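Local structure of fusarinine C esterase sidJ (Aspergillus fumigatus, 6GUP) at residues 17-22 / 94-99; 22-27 / 71-76. The protein hydrolyses the ester bonds of the fungal siderophore fusarinine C, releasing fusarinine and iron, and leaves the triacetylated form of that siderophore uncut. All blocks are in the same frame, centred on the assembly; numbering follows the deposited sequence.

Contact 1. Residues 17-22 / 94-99; sequences HHYTET and AQCLKY
Tyr19 lays one face of its ring on the helix that carries Cys96. The methylene CB of Cys96 sits almost exactly above the ring centre, 3.7 Å from the Tyr19 centroid and only 6° off the normal, a CH-pi contact. Its sulfur stays over the same face but slips toward one side, with SG 3.7 Å from Tyr19 CD2. At the opposite rim CD1 comes within 3.4 Å of Cys96 N, and CB of Gln95 adds a lighter touch. What brings the ring to the helix is the first torsion of Tyr19, which tucks CG between its own backbone N and carbonyl carbon (chi1 73°). The phenol oxygen points off toward the sheet, where it is hydrogen-bonded to Thr73 O.

Tyr99 is used differently. CB of Tyr99 packs on CB of Tyr19 at 3.6 Å, and one ring face lies under His18 O, which is offset toward the rim. With CG trans to the backbone N (chi1 171°), the ring extends toward His17, and the two side chains cross at about a right angle. OH of Tyr99 and ND1 of His17 share a hydrogen bond of 2.8 Å at the imidazole edge. A water ties the same hydroxyl to His18 N, while His17 NE2 bonds Glu27, so the imidazole is gripped at both nitrogens.

Gly11 of the second subunit packs on Tyr99. The whole is strand-to-helix packing at the edge of this chain's sheet in an alpha/beta-hydrolase fold, where the end of strand 12-18 and the turn after it lean on helix 86-108.

Contact 2. Residues 22-27 / 71-76; sequences TLVTFE and TLTLTS
Thr71 pairs with Phe26 as an antiparallel hydrogen-bonded pair: Thr71 N gives to Phe26 O at 3.0 Å, and Phe26 N gives to Thr71 O at 2.8 Å. That second carbonyl is gripped twice. OG1 of Thr25 also donates to it, at 2.6 Å, from the opposite face of the carbonyl plane and well above it. Thr25 can do this because its hydroxyl stands trans to its backbone N (chi1 180°). The side chains of Thr71 and Phe26 lie next to each other and point the same way; OG1 of Thr71 comes to the edge of the phenyl ring and has no hydrogen-bonding partner in the model, although it is buried.

Leu72 faces Thr25 in the neighbouring non-hydrogen-bonded pair. Their CB atoms are 3.9 Å apart, and beyond CB the Leu72 side chain leads off toward Leu40 and Val42 of strand 37-42.

At Thr73 the backbone N still bonds Val24 O, at 3.0 Å and nearly straight, but here the side chain takes over the return bond: Val24 N gives to Thr73 OG1 with an N-H...O angle of 168°. A water links this hydroxyl to Thr22 O, and CG2 of Val24 rests against CG2 of Thr73.

Leu74 turns its side chain from strand 24-28 and presents its backbone instead, with CD2 of Leu23 lying 3.7 Å from Leu74 C. Thr75 follows, its hydroxyl hydrogen-bonded to Glu92. This is an antiparallel strand pair within the mixed central sheet of an alpha/beta-hydrolase, with a threonine hydroxyl standing in for a main-chain carbonyl where strand 67-72 has just ended.

Contact 2 is the interior one, built inside the central sheet mainly from backbone and threonine hydrogen bonds, whereas contact 1 is partly buried and joins the edge of this chain's sheet to helix 86-108 through ring packing and one tyrosine-histidine hydrogen bond. Strands 12-18 and 24-28 are antiparallel neighbours, and the chain turns from one into the other through Thr22, which both contacts share. They interlock directly: His17 N is hydrogen-bonded to Thr25 O, part of the pairing of the two strands, and the His18 ring packs against CG1 of Val24. Both also reach the second subunit, whose Ala50 packs on His18 in contact 1 and on Val24 in contact 2.

Contact 1. Residues 17-22 / 94-99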
ATOM      1  N   HIS A  17      -0.618   6.852 -11.532  1.00 35.12           N
ATOM      2  CA  HIS A  17      -1.434   6.114 -12.496  1.00 36.39           C
ATOM      3  C   HIS A  17      -2.215   5.001 -11.815  1.00 36.13           C
ATOM      4  O   HIS A  17      -1.860   4.565 -10.726  1.00 36.07           O
ATOM      5  CB  HIS A  17      -0.549   5.477 -13.563  1.00 37.01           C
ATOM      6  CG  HIS A  17       0.352   6.445 -14.262  1.00 37.15           C
ATOM      7  ND1 HIS A  17       0.020   7.035 -15.461  1.00 38.31           N
ATOM      8  CD2 HIS A  17       1.575   6.920 -13.932  1.00 37.05           C
ATOM      9  CE1 HIS A  17       0.999   7.835 -15.839  1.00 38.47           C
ATOM     10  NE2 HIS A  17       1.956   7.784 -14.930  1.00 37.29           N
ATOM     11  N   HIS A  18      -3.271   4.548 -12.483  1.00 36.83           N
ATOM     12  CA  HIS A  18      -4.020   3.356 -12.091  1.00 38.46           C
ATOM     13  C   HIS A  18      -3.889   2.325 -13.209  1.00 38.76           C
ATOM     14  O   HIS A  18      -4.501   2.482 -14.267  1.00 38.63           O
ATOM     15  CB  HIS A  18      -5.497   3.705 -11.858  1.00 40.21           C
ATOM     16  CG  HIS A  18      -5.823   4.048 -10.439  1.00 39.31           C
ATOM     17  ND1 HIS A  18      -6.497   3.184  -9.603  1.00 39.88           N
ATOM     18  CD2 HIS A  18      -5.571   5.158  -9.707  1.00 38.88           C
ATOM     19  CE1 HIS A  18      -6.644   3.748  -8.419  1.00 39.69           C
ATOM     20  NE2 HIS A  18      -6.091   4.946  -8.454  1.00 39.05           N
ATOM     21  N   TYR A  19      -3.079   1.289 -12.983  1.00 38.74           N
ATOM     22  CA  TYR A  19      -2.937   0.191 -13.955  1.00 38.29           C
ATOM     23  C   TYR A  19      -4.021  -0.889 -13.785  1.00 40.24           C
ATOM     24  O   TYR A  19      -4.316  -1.623 -14.729  1.00 41.83           O
ATOM     25  CB  TYR A  19      -1.508  -0.389 -13.960  1.00 36.58           C
ATOM     26  CG  TYR A  19      -1.104  -1.249 -12.780  1.00 35.11           C
ATOM     27  CD1 TYR A  19      -1.325  -2.626 -12.790  1.00 34.29           C
ATOM     28  CD2 TYR A  19      -0.448  -0.696 -11.677  1.00 34.77           C
ATOM     29  CE1 TYR A  19      -0.941  -3.423 -11.722  1.00 33.59           C
ATOM     30  CE2 TYR A  19      -0.056  -1.487 -10.604  1.00 34.31           C
ATOM     31  CZ  TYR A  19      -0.304  -2.849 -10.632  1.00 34.13           C
ATOM     32  OH  TYR A  19       0.084  -3.638  -9.575  1.00 34.63           O
ATOM     33  N   THR A  20      -4.592  -0.985 -12.584  1.00 42.31           N
ATOM     34  CA  THR A  20      -5.903  -1.618 -12.371  1.00 43.53           C
ATOM     35  C   THR A  20      -6.781  -0.614 -11.622  1.00 47.00           C
ATOM     36  O   THR A  20      -6.332   0.490 -11.305  1.00 46.92           O
ATOM     37  CB  THR A  20      -5.815  -2.944 -11.573  1.00 40.76           C
ATOM     38  OG1 THR A  20      -5.571  -2.677 -10.186  1.00 38.97           O
ATOM     39  CG2 THR A  20      -4.717  -3.849 -12.122  1.00 39.96           C
ATOM     40  N   GLU A  21      -8.025  -0.995 -11.336  1.00 50.84           N
ATOM     41  CA  GLU A  21      -8.922  -0.155 -10.532  1.00 53.22           C
ATOM     42  C   GLU A  21      -8.446  -0.048  -9.074  1.00 47.95           C
ATOM     43  O   GLU A  21      -8.657   0.981  -8.430  1.00 47.85           O
ATOM     44  CB  GLU A  21     -10.363  -0.684 -10.580  1.00 62.20           C
ATOM     45  CG  GLU A  21     -11.011  -0.691 -11.963  1.00 71.00           C
ATOM     46  CD  GLU A  21     -11.314   0.700 -12.496  1.00 77.88           C
ATOM     47  OE1 GLU A  21     -12.486   1.124 -12.420  1.00 81.54           O
ATOM     48  OE2 GLU A  21     -10.383   1.370 -12.992  1.00 78.76           O
ATOM     49  N   THR A  22      -7.797  -1.103  -8.578  1.00 45.26           N
ATOM     50  CA  THR A  22      -7.295  -1.176  -7.199  1.00 45.30           C
ATOM     51  C   THR A  22      -5.823  -0.760  -7.051  1.00 42.89           C
ATOM     52  O   THR A  22      -5.444  -0.216  -6.011  1.00 45.17           O
ATOM     53  CB  THR A  22      -7.455  -2.614  -6.650  1.00 47.96           C
ATOM     54  OG1 THR A  22      -8.813  -3.042  -6.812  1.00 50.66           O
ATOM     55  CG2 THR A  22      -7.079  -2.702  -5.166  1.00 50.73           C
ATOM     56  N   ALA A  94       2.970  -7.785 -14.729  1.00 32.87           N
ATOM     57  CA  ALA A  94       2.614  -7.921 -16.148  1.00 33.98           C
ATOM     58  C   ALA A  94       1.504  -6.953 -16.570  1.00 35.45           C
ATOM     59  O   ALA A  94       1.568  -6.368 -17.656  1.00 35.91           O
ATOM     60  CB  ALA A  94       2.206  -9.356 -16.458  1.00 34.34           C
ATOM     61  N   GLN A  95       0.497  -6.791 -15.710  1.00 36.07           N
ATOM     62  CA  GLN A  95      -0.570  -5.801 -15.926  1.00 37.34           C
ATOM     63  C   GLN A  95      -0.040  -4.366 -15.917  1.00 34.67           C
ATOM     64  O   GLN A  95      -0.454  -3.548 -16.740  1.00 33.83           O
ATOM     65  CB  GLN A  95      -1.682  -5.950 -14.880  1.00 42.38           C
ATOM     66  CG  GLN A  95      -2.605  -7.131 -15.133  1.00 48.68           C
ATOM     67  CD  GLN A  95      -3.627  -7.328 -14.029  1.00 54.54           C
ATOM     68  OE1 GLN A  95      -3.283  -7.379 -12.846  1.00 56.72           O
ATOM     69  NE2 GLN A  95      -4.894  -7.451 -14.409  1.00 55.55           N
ATOM     70  N   CYS A  96       0.870  -4.073 -14.987  1.00 33.00           N
ATOM     71  CA  CYS A  96       1.506  -2.754 -14.909  1.00 32.64           C
ATOM     72  C   CYS A  96       2.370  -2.457 -16.136  1.00 33.41           C
ATOM     73  O   CYS A  96       2.350  -1.338 -16.652  1.00 33.73           O
ATOM     74  CB  CYS A  96       2.355  -2.635 -13.641  1.00 32.22           C
ATOM     75  SG  CYS A  96       2.911  -0.950 -13.300  1.00 34.05           S
ATOM     76  N   LEU A  97       3.123  -3.458 -16.592  1.00 33.85           N
ATOM     77  CA  LEU A  97       3.941  -3.333 -17.804  1.00 34.82           C
ATOM     78  C   LEU A  97       3.097  -3.091 -19.053  1.00 35.92           C
ATOM     79  O   LEU A  97       3.471  -2.276 -19.898  1.00 35.99           O
ATOM     80  CB  LEU A  97       4.806  -4.578 -18.010  1.00 35.47           C
ATOM     81  CG  LEU A  97       5.928  -4.820 -16.998  1.00 36.59           C
ATOM     82  CD1 LEU A  97       6.533  -6.194 -17.210  1.00 37.46           C
ATOM     83  CD2 LEU A  97       6.999  -3.758 -17.111  1.00 37.29           C
ATOM     84  N   LYS A  98       1.974  -3.801 -19.167  1.00 38.44           N
ATOM     85  CA  LYS A  98       1.025  -3.579 -20.265  1.00 42.78           C
ATOM     86  C   LYS A  98       0.518  -2.143 -20.272  1.00 42.38           C
ATOM     87  O   LYS A  98       0.466  -1.510 -21.329  1.00 42.71           O
ATOM     88  CB  LYS A  98      -0.171  -4.536 -20.184  1.00 48.63           C
ATOM     89  CG  LYS A  98      -1.166  -4.337 -21.322  1.00 56.94           C
ATOM     90  CD  LYS A  98      -2.418  -5.177 -21.181  1.00 66.88           C
ATOM     91  CE  LYS A  98      -3.343  -4.918 -22.361  1.00 75.70           C
ATOM     92  NZ  LYS A  98      -4.457  -5.898 -22.441  1.00 79.39           N
ATOM     93  N   TYR A  99       0.134  -1.650 -19.097  1.00 41.53           N
ATOM     94  CA  TYR A  99      -0.347  -0.277 -18.954  1.00 41.09           C
ATOM     95  C   TYR A  99       0.715   0.749 -19.355  1.00 39.55           C
ATOM     96  O   TYR A  99       0.429   1.668 -20.123  1.00 38.15           O
ATOM     97  CB  TYR A  99      -0.815   0.003 -17.522  1.00 40.92           C
ATOM     98  CG  TYR A  99      -1.118   1.464 -17.299  1.00 41.68           C
ATOM     99  CD1 TYR A  99      -2.332   2.012 -17.710  1.00 43.18           C
ATOM    100  CD2 TYR A  99      -0.173   2.313 -16.719  1.00 39.21           C
ATOM    101  CE1 TYR A  99      -2.608   3.359 -17.528  1.00 42.76           C
ATOM    102  CE2 TYR A  99      -0.437   3.660 -16.538  1.00 40.63           C
ATOM    103  CZ  TYR A  99      -1.657   4.180 -16.941  1.00 41.79           C
ATOM    104  OH  TYR A  99      -1.926   5.515 -16.760  1.00 41.30           O
TER
HETATM  105  O   HOH W   1      -3.970   5.575 -15.008  1.00 44.90           O

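Contact 2. Residues 22-27 / 71-76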
ATOM      1  N   THR A  22      -7.797  -1.103  -8.578  1.00 45.26           N
ATOM      2  CA  THR A  22      -7.295  -1.176  -7.199  1.00 45.30           C
ATOM      3  C   THR A  22      -5.823  -0.760  -7.051  1.00 42.89           C
ATOM      4  O   THR A  22      -5.444  -0.216  -6.011  1.00 45.17           O
ATOM      5  CB  THR A  22      -7.455  -2.614  -6.650  1.00 47.96           C
ATOM      6  OG1 THR A  22      -8.813  -3.042  -6.812  1.00 50.66           O
ATOM      7  CG2 THR A  22      -7.079  -2.702  -5.166  1.00 50.73           C
ATOM      8  N   LEU A  23      -5.005  -1.016  -8.073  1.00 38.69           N
ATOM      9  CA  LEU A  23      -3.544  -0.904  -7.958  1.00 36.07           C
ATOM     10  C   LEU A  23      -2.984   0.276  -8.749  1.00 34.07           C
ATOM     11  O   LEU A  23      -3.470   0.589  -9.840  1.00 34.49           O
ATOM     12  CB  LEU A  23      -2.887  -2.212  -8.413  1.00 37.70           C
ATOM     13  CG  LEU A  23      -3.358  -3.472  -7.671  1.00 39.38           C
ATOM     14  CD1 LEU A  23      -2.894  -4.739  -8.373  1.00 40.70           C
ATOM     15  CD2 LEU A  23      -2.890  -3.460  -6.222  1.00 38.79           C
ATOM     16  N   VAL A  24      -1.950   0.911  -8.190  1.00 33.48           N
ATOM     17  CA  VAL A  24      -1.362   2.132  -8.755  1.00 34.15           C
ATOM     18  C   VAL A  24       0.125   1.986  -9.054  1.00 35.10           C
ATOM     19  O   VAL A  24       0.812   1.143  -8.468  1.00 35.94           O
ATOM     20  CB  VAL A  24      -1.562   3.368  -7.835  1.00 35.08           C
ATOM     21  CG1 VAL A  24      -3.040   3.696  -7.703  1.00 36.27           C
ATOM     22  CG2 VAL A  24      -0.929   3.179  -6.457  1.00 35.17           C
ATOM     23  N   THR A  25       0.602   2.820  -9.974  1.00 36.45           N
ATOM     24  CA  THR A  25       2.031   2.973 -10.233  1.00 37.79           C
ATOM     25  C   THR A  25       2.365   4.466 -10.311  1.00 37.42           C
ATOM     26  O   THR A  25       1.663   5.229 -10.981  1.00 37.07           O
ATOM     27  CB  THR A  25       2.494   2.200 -11.498  1.00 39.38           C
ATOM     28  OG1 THR A  25       3.900   2.393 -11.699  1.00 40.59           O
ATOM     29  CG2 THR A  25       1.744   2.634 -12.756  1.00 39.76           C
ATOM     30  N   PHE A  26       3.414   4.870  -9.592  1.00 36.06           N
ATOM     31  CA  PHE A  26       3.836   6.271  -9.522  1.00 35.82           C
ATOM     32  C   PHE A  26       5.027   6.515 -10.446  1.00 36.61           C
ATOM     33  O   PHE A  26       6.083   5.906 -10.273  1.00 36.34           O
ATOM     34  CB  PHE A  26       4.202   6.654  -8.086  1.00 35.37           C
ATOM     35  CG  PHE A  26       4.803   8.028  -7.960  1.00 36.86           C
ATOM     36  CD1 PHE A  26       4.014   9.165  -8.111  1.00 37.89           C
ATOM     37  CD2 PHE A  26       6.161   8.188  -7.703  1.00 37.31           C
ATOM     38  CE1 PHE A  26       4.572  10.433  -8.001  1.00 37.90           C
ATOM     39  CE2 PHE A  26       6.721   9.453  -7.591  1.00 38.54           C
ATOM     40  CZ  PHE A  26       5.925  10.577  -7.740  1.00 38.92           C
ATOM     41  N   GLU A  27       4.846   7.421 -11.405  1.00 37.94           N
ATOM     42  CA  GLU A  27       5.892   7.802 -12.353  1.00 39.27           C
ATOM     43  C   GLU A  27       6.603   9.046 -11.840  1.00 39.51           C
ATOM     44  O   GLU A  27       5.958  10.059 -11.595  1.00 39.73           O
ATOM     45  CB  GLU A  27       5.273   8.102 -13.720  1.00 39.98           C
ATOM     46  CG  GLU A  27       6.279   8.408 -14.824  1.00 42.37           C
ATOM     47  CD  GLU A  27       5.632   8.741 -16.158  1.00 43.53           C
ATOM     48  OE1 GLU A  27       4.409   8.998 -16.204  1.00 44.69           O
ATOM     49  OE2 GLU A  27       6.358   8.750 -17.173  1.00 46.39           O
ATOM     50  N   THR A  71       7.449   3.239  -9.907  1.00 34.99           N
ATOM     51  CA  THR A  71       7.312   2.310  -8.782  1.00 34.38           C
ATOM     52  C   THR A  71       5.841   1.916  -8.719  1.00 35.06           C
ATOM     53  O   THR A  71       5.006   2.594  -9.318  1.00 35.23           O
ATOM     54  CB  THR A  71       7.739   2.954  -7.453  1.00 36.83           C
ATOM     55  OG1 THR A  71       6.980   4.149  -7.224  1.00 36.77           O
ATOM     56  CG2 THR A  71       9.220   3.297  -7.475  1.00 37.56           C
ATOM     57  N   LEU A  72       5.516   0.831  -8.014  1.00 34.92           N
ATOM     58  CA  LEU A  72       4.132   0.337  -7.990  1.00 35.87           C
ATOM     59  C   LEU A  72       3.714  -0.355  -6.702  1.00 36.25           C
ATOM     60  O   LEU A  72       4.551  -0.772  -5.897  1.00 35.74           O
ATOM     61  CB  LEU A  72       3.868  -0.599  -9.181  1.00 36.74           C
ATOM     62  CG  LEU A  72       4.224  -2.090  -9.068  1.00 35.96           C
ATOM     63  CD1 LEU A  72       3.797  -2.826 -10.328  1.00 36.80           C
ATOM     64  CD2 LEU A  72       5.706  -2.292  -8.798  1.00 34.42           C
ATOM     65  N   THR A  73       2.395  -0.468  -6.541  1.00 37.57           N
ATOM     66  CA  THR A  73       1.780  -1.275  -5.498  1.00 38.12           C
ATOM     67  C   THR A  73       1.319  -2.599  -6.088  1.00 37.59           C
ATOM     68  O   THR A  73       0.900  -2.665  -7.248  1.00 37.12           O
ATOM     69  CB  THR A  73       0.559  -0.576  -4.870  1.00 38.75           C
ATOM     70  OG1 THR A  73      -0.426  -0.303  -5.878  1.00 38.65           O
ATOM     71  CG2 THR A  73       0.971   0.721  -4.193  1.00 38.46           C
ATOM     72  N   LEU A  74       1.415  -3.646  -5.276  1.00 37.91           N
ATOM     73  CA  LEU A  74       0.884  -4.965  -5.585  1.00 38.15           C
ATOM     74  C   LEU A  74      -0.131  -5.291  -4.491  1.00 40.07           C
ATOM     75  O   LEU A  74      -0.313  -4.502  -3.561  1.00 41.21           O
ATOM     76  CB  LEU A  74       2.020  -5.994  -5.592  1.00 36.81           C
ATOM     77  CG  LEU A  74       3.246  -5.675  -6.459  1.00 35.75           C
ATOM     78  CD1 LEU A  74       4.415  -6.585  -6.111  1.00 35.28           C
ATOM     79  CD2 LEU A  74       2.912  -5.775  -7.941  1.00 35.60           C
ATOM     80  N   THR A  75      -0.794  -6.439  -4.596  1.00 41.32           N
ATOM     81  CA  THR A  75      -1.635  -6.940  -3.502  1.00 41.94           C
ATOM     82  C   THR A  75      -0.744  -7.336  -2.318  1.00 44.59           C
ATOM     83  O   THR A  75      -1.125  -7.150  -1.161  1.00 45.18           O
ATOM     84  CB  THR A  75      -2.493  -8.144  -3.946  1.00 44.84           C
ATOM     85  OG1 THR A  75      -3.317  -7.761  -5.054  1.00 43.98           O
ATOM     86  CG2 THR A  75      -3.390  -8.648  -2.807  1.00 45.66           C
ATOM     87  N   SER A  76       0.440  -7.866  -2.622  1.00 47.20           N
ATOM     88  CA  SER A  76       1.432  -8.226  -1.605  1.00 48.57           C
ATOM     89  C   SER A  76       2.047  -7.033  -0.859  1.00 47.41           C
ATOM     90  O   SER A  76       2.634  -7.219   0.210  1.00 48.16           O
ATOM     91  CB  SER A  76       2.543  -9.060  -2.238  1.00 51.02           C
ATOM     92  OG  SER A  76       2.004 -10.234  -2.811  1.00 53.20           O
TER
HETATM   93  O   HOH W   2      -3.013   0.051  -4.513  1.00 48.39           O